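Local coordinates for protein flavoredoxin (Methanosarcina acetivorans, PDB 3BNK) that binds flavin mononucleotide and probably takes part in electron transport, at residues Pro152-Met157 against Trp170-Tyr175. Numbering follows the deposited sequence.
Sequences PDIKKM and WTVGDY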
ATOM      1  N   PRO B 152       5.125  -3.133  16.709  1.00 24.78           N
ATOM      2  CA  PRO B 152       3.796  -2.520  16.605  1.00 23.62           C
ATOM      3  C   PRO B 152       2.642  -3.534  16.586  1.00 22.61           C
ATOM      4  O   PRO B 152       2.736  -4.590  15.951  1.00 22.10           O
ATOM      5  CB  PRO B 152       3.870  -1.758  15.279  1.00 24.05           C
ATOM      6  CG  PRO B 152       5.342  -1.389  15.162  1.00 23.88           C
ATOM      7  CD  PRO B 152       6.083  -2.546  15.745  1.00 24.17           C
ATOM      8  N   ASP B 153       1.579  -3.206  17.313  1.00 21.20           N
ATOM      9  CA  ASP B 153       0.358  -3.989  17.319  1.00 20.24           C
ATOM     10  C   ASP B 153      -0.741  -3.140  16.695  1.00 18.84           C
ATOM     11  O   ASP B 153      -1.052  -2.069  17.193  1.00 18.12           O
ATOM     12  CB  ASP B 153      -0.041  -4.374  18.748  1.00 20.97           C
ATOM     13  CG  ASP B 153      -1.406  -5.033  18.803  1.00 22.40           C
ATOM     14  OD1 ASP B 153      -1.517  -6.212  18.404  1.00 25.55           O
ATOM     15  OD2 ASP B 153      -2.376  -4.363  19.200  1.00 22.46           O
ATOM     16  N   ILE B 154      -1.343  -3.622  15.615  1.00 18.44           N
ATOM     17  CA  ILE B 154      -2.306  -2.792  14.878  1.00 17.96           C
ATOM     18  C   ILE B 154      -3.544  -2.335  15.677  1.00 17.87           C
ATOM     19  O   ILE B 154      -4.055  -1.229  15.453  1.00 17.73           O
ATOM     20  CB  ILE B 154      -2.676  -3.389  13.500  1.00 18.12           C
ATOM     21  CG1 ILE B 154      -3.146  -2.264  12.558  1.00 17.67           C
ATOM     22  CG2 ILE B 154      -3.710  -4.535  13.641  1.00 17.48           C
ATOM     23  CD1 ILE B 154      -3.409  -2.711  11.100  1.00 17.52           C
ATOM     24  N   LYS B 155      -4.014  -3.168  16.610  1.00 17.97           N
ATOM     25  CA  LYS B 155      -5.207  -2.826  17.401  1.00 18.68           C
ATOM     26  C   LYS B 155      -4.911  -1.721  18.424  1.00 18.96           C
ATOM     27  O   LYS B 155      -5.759  -0.859  18.678  1.00 19.30           O
ATOM     28  CB  LYS B 155      -5.806  -4.068  18.083  1.00 18.70           C
ATOM     29  CG  LYS B 155      -6.320  -5.148  17.140  1.00 19.51           C
ATOM     30  CD  LYS B 155      -7.776  -4.920  16.742  1.00 24.03           C
ATOM     31  CE  LYS B 155      -7.931  -4.465  15.310  1.00 23.39           C
ATOM     32  NZ  LYS B 155      -9.383  -4.394  14.943  1.00 27.69           N
ATOM     33  N   LYS B 156      -3.705  -1.744  18.993  1.00 19.01           N
ATOM     34  CA  LYS B 156      -3.232  -0.663  19.840  1.00 19.47           C
ATOM     35  C   LYS B 156      -3.105   0.634  19.037  1.00 19.07           C
ATOM     36  O   LYS B 156      -3.502   1.701  19.502  1.00 19.40           O
ATOM     37  CB  LYS B 156      -1.895  -1.030  20.478  1.00 19.65           C
ATOM     38  CG  LYS B 156      -2.009  -1.842  21.776  1.00 22.11           C
ATOM     39  CD  LYS B 156      -0.652  -2.464  22.142  1.00 23.85           C
ATOM     40  CE  LYS B 156      -0.607  -2.938  23.600  1.00 27.60           C
ATOM     41  NZ  LYS B 156       0.807  -3.228  24.068  1.00 28.01           N
ATOM     42  N   MET B 157      -2.562   0.523  17.824  1.00 18.44           N
ATOM     43  CA  MET B 157      -2.358   1.672  16.932  1.00 17.67           C
ATOM     44  C   MET B 157      -3.658   2.334  16.502  1.00 17.41           C
ATOM     45  O   MET B 157      -3.718   3.561  16.386  1.00 16.94           O
ATOM     46  CB  MET B 157      -1.565   1.247  15.696  1.00 17.18           C
ATOM     47  CG  MET B 157      -0.151   0.786  16.026  1.00 17.54           C
ATOM     48  SD  MET B 157       0.791   0.211  14.616  1.00 17.17           S
ATOM     49  CE  MET B 157       0.653   1.603  13.497  1.00 17.11           C
ATOM     50  N   TRP B 170     -12.080   4.292   7.156  1.00 18.78           N
ATOM     51  CA  TRP B 170     -12.483   3.063   7.833  1.00 18.96           C
ATOM     52  C   TRP B 170     -11.462   2.779   8.932  1.00 18.90           C
ATOM     53  O   TRP B 170     -10.325   3.272   8.893  1.00 19.01           O
ATOM     54  CB  TRP B 170     -12.539   1.862   6.857  1.00 18.90           C
ATOM     55  CG  TRP B 170     -13.233   2.183   5.570  1.00 19.56           C
ATOM     56  CD1 TRP B 170     -12.673   2.751   4.449  1.00 20.44           C
ATOM     57  CD2 TRP B 170     -14.619   1.993   5.271  1.00 20.45           C
ATOM     58  NE1 TRP B 170     -13.631   2.925   3.482  1.00 20.74           N
ATOM     59  CE2 TRP B 170     -14.832   2.464   3.955  1.00 20.13           C
ATOM     60  CE3 TRP B 170     -15.702   1.463   5.984  1.00 19.28           C
ATOM     61  CZ2 TRP B 170     -16.086   2.428   3.339  1.00 20.33           C
ATOM     62  CZ3 TRP B 170     -16.955   1.428   5.368  1.00 20.05           C
ATOM     63  CH2 TRP B 170     -17.130   1.910   4.056  1.00 19.58           C
ATOM     64  N   THR B 171     -11.871   1.994   9.922  1.00 18.99           N
ATOM     65  CA  THR B 171     -10.912   1.398  10.853  1.00 18.68           C
ATOM     66  C   THR B 171     -10.717  -0.077  10.533  1.00 18.21           C
ATOM     67  O   THR B 171     -11.426  -0.634   9.684  1.00 18.31           O
ATOM     68  CB  THR B 171     -11.317   1.601  12.331  1.00 18.86           C
ATOM     69  OG1 THR B 171     -12.676   1.195  12.524  1.00 19.07           O
ATOM     70  CG2 THR B 171     -11.141   3.060  12.736  1.00 19.41           C
ATOM     71  N   VAL B 172      -9.744  -0.696  11.200  1.00 18.11           N
ATOM     72  CA  VAL B 172      -9.412  -2.107  11.004  1.00 17.89           C
ATOM     73  C   VAL B 172     -10.475  -2.947  11.705  1.00 17.82           C
ATOM     74  O   VAL B 172     -10.890  -2.615  12.820  1.00 17.35           O
ATOM     75  CB  VAL B 172      -8.016  -2.447  11.590  1.00 18.84           C
ATOM     76  CG1 VAL B 172      -7.707  -3.949  11.467  1.00 18.07           C
ATOM     77  CG2 VAL B 172      -6.908  -1.586  10.926  1.00 17.98           C
ATOM     78  N   GLY B 173     -10.916  -4.014  11.034  1.00 17.55           N
ATOM     79  CA  GLY B 173     -11.971  -4.886  11.551  1.00 17.89           C
ATOM     80  C   GLY B 173     -11.447  -6.055  12.360  1.00 17.41           C
ATOM     81  O   GLY B 173     -10.445  -5.935  13.066  1.00 17.94           O
ATOM     82  N   ASP B 174     -12.124  -7.189  12.237  1.00 17.21           N
ATOM     83  CA  ASP B 174     -11.778  -8.385  12.984  1.00 16.51           C
ATOM     84  C   ASP B 174     -10.595  -9.158  12.392  1.00 16.42           C
ATOM     85  O   ASP B 174     -10.355  -9.122  11.179  1.00 15.72           O
ATOM     86  CB  ASP B 174     -12.977  -9.310  13.050  1.00 17.17           C
ATOM     87  CG  ASP B 174     -14.154  -8.706  13.808  1.00 17.85           C
ATOM     88  OD1 ASP B 174     -13.960  -7.837  14.699  1.00 19.92           O
ATOM     89  OD2 ASP B 174     -15.278  -9.126  13.508  1.00 19.46           O
ATOM     90  N   TYR B 175      -9.863  -9.848  13.271  1.00 15.24           N
ATOM     91  CA  TYR B 175      -8.826 -10.797  12.883  1.00 15.08           C
ATOM     92  C   TYR B 175      -9.452 -11.758  11.888  1.00 14.82           C
ATOM     93  O   TYR B 175     -10.626 -12.084  12.008  1.00 14.85           O
ATOM     94  CB  TYR B 175      -8.350 -11.545  14.119  1.00 14.69           C
ATOM     95  CG  TYR B 175      -7.167 -12.472  13.959  1.00 14.30           C
ATOM     96  CD1 TYR B 175      -5.868 -12.014  14.175  1.00 15.25           C
ATOM     97  CD2 TYR B 175      -7.347 -13.821  13.651  1.00 14.24           C
ATOM     98  CE1 TYR B 175      -4.760 -12.880  14.080  1.00 15.81           C
ATOM     99  CE2 TYR B 175      -6.249 -14.689  13.553  1.00 14.98           C
ATOM    100  CZ  TYR B 175      -4.957 -14.207  13.768  1.00 14.80           C
ATOM    101  OH  TYR B 175      -3.864 -15.060  13.678  1.00 13.60           O
TER
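K155 and V172 bring the short helix 154-157 against strand 168-178, with I154 joining from the same helical turn. Bent at its second and third side-chain torsions, the K155 chain curls over to the strand, where NZ donates to two successive carbonyls. From K155 NZ to G173 O it is 2.7 Å, with a C=O...N angle of 142° and the donor tilted 28° from the carbonyl plane. The bond from K155 NZ to V172 O is longer, 3.2 Å, and NZ sits well above the plane of this carbonyl. Lysine suits the place, since its long flexible arm carries a charged donor across to the strand.

The apolar part is centred on V172. V172 CG2 meets I154 CD1 tip to tip at 3.7 Å; I154 is extended, with CG1 anti to the backbone N (chi1 -155°), which carries CD1 out to the valine. V172 CG1 lies 3.9 Å from K155 CE, against the aliphatic end of the lysine. Branched valine can thus offer one methyl to each neighbour.

Within the helical segment, D153 suits the N-cap: its carboxylate OD2 accepts from K156 N at 2.9 Å. W170 and Y175 pair in an antiparallel ladder with the second subunit; separately, I154 packs on P15 of that subunit. The arrangement is a one-turn helix packed on the strand that extends the sheet across the dimer interface, away from the flavin, in the split-barrel fold of the flavin reductase family.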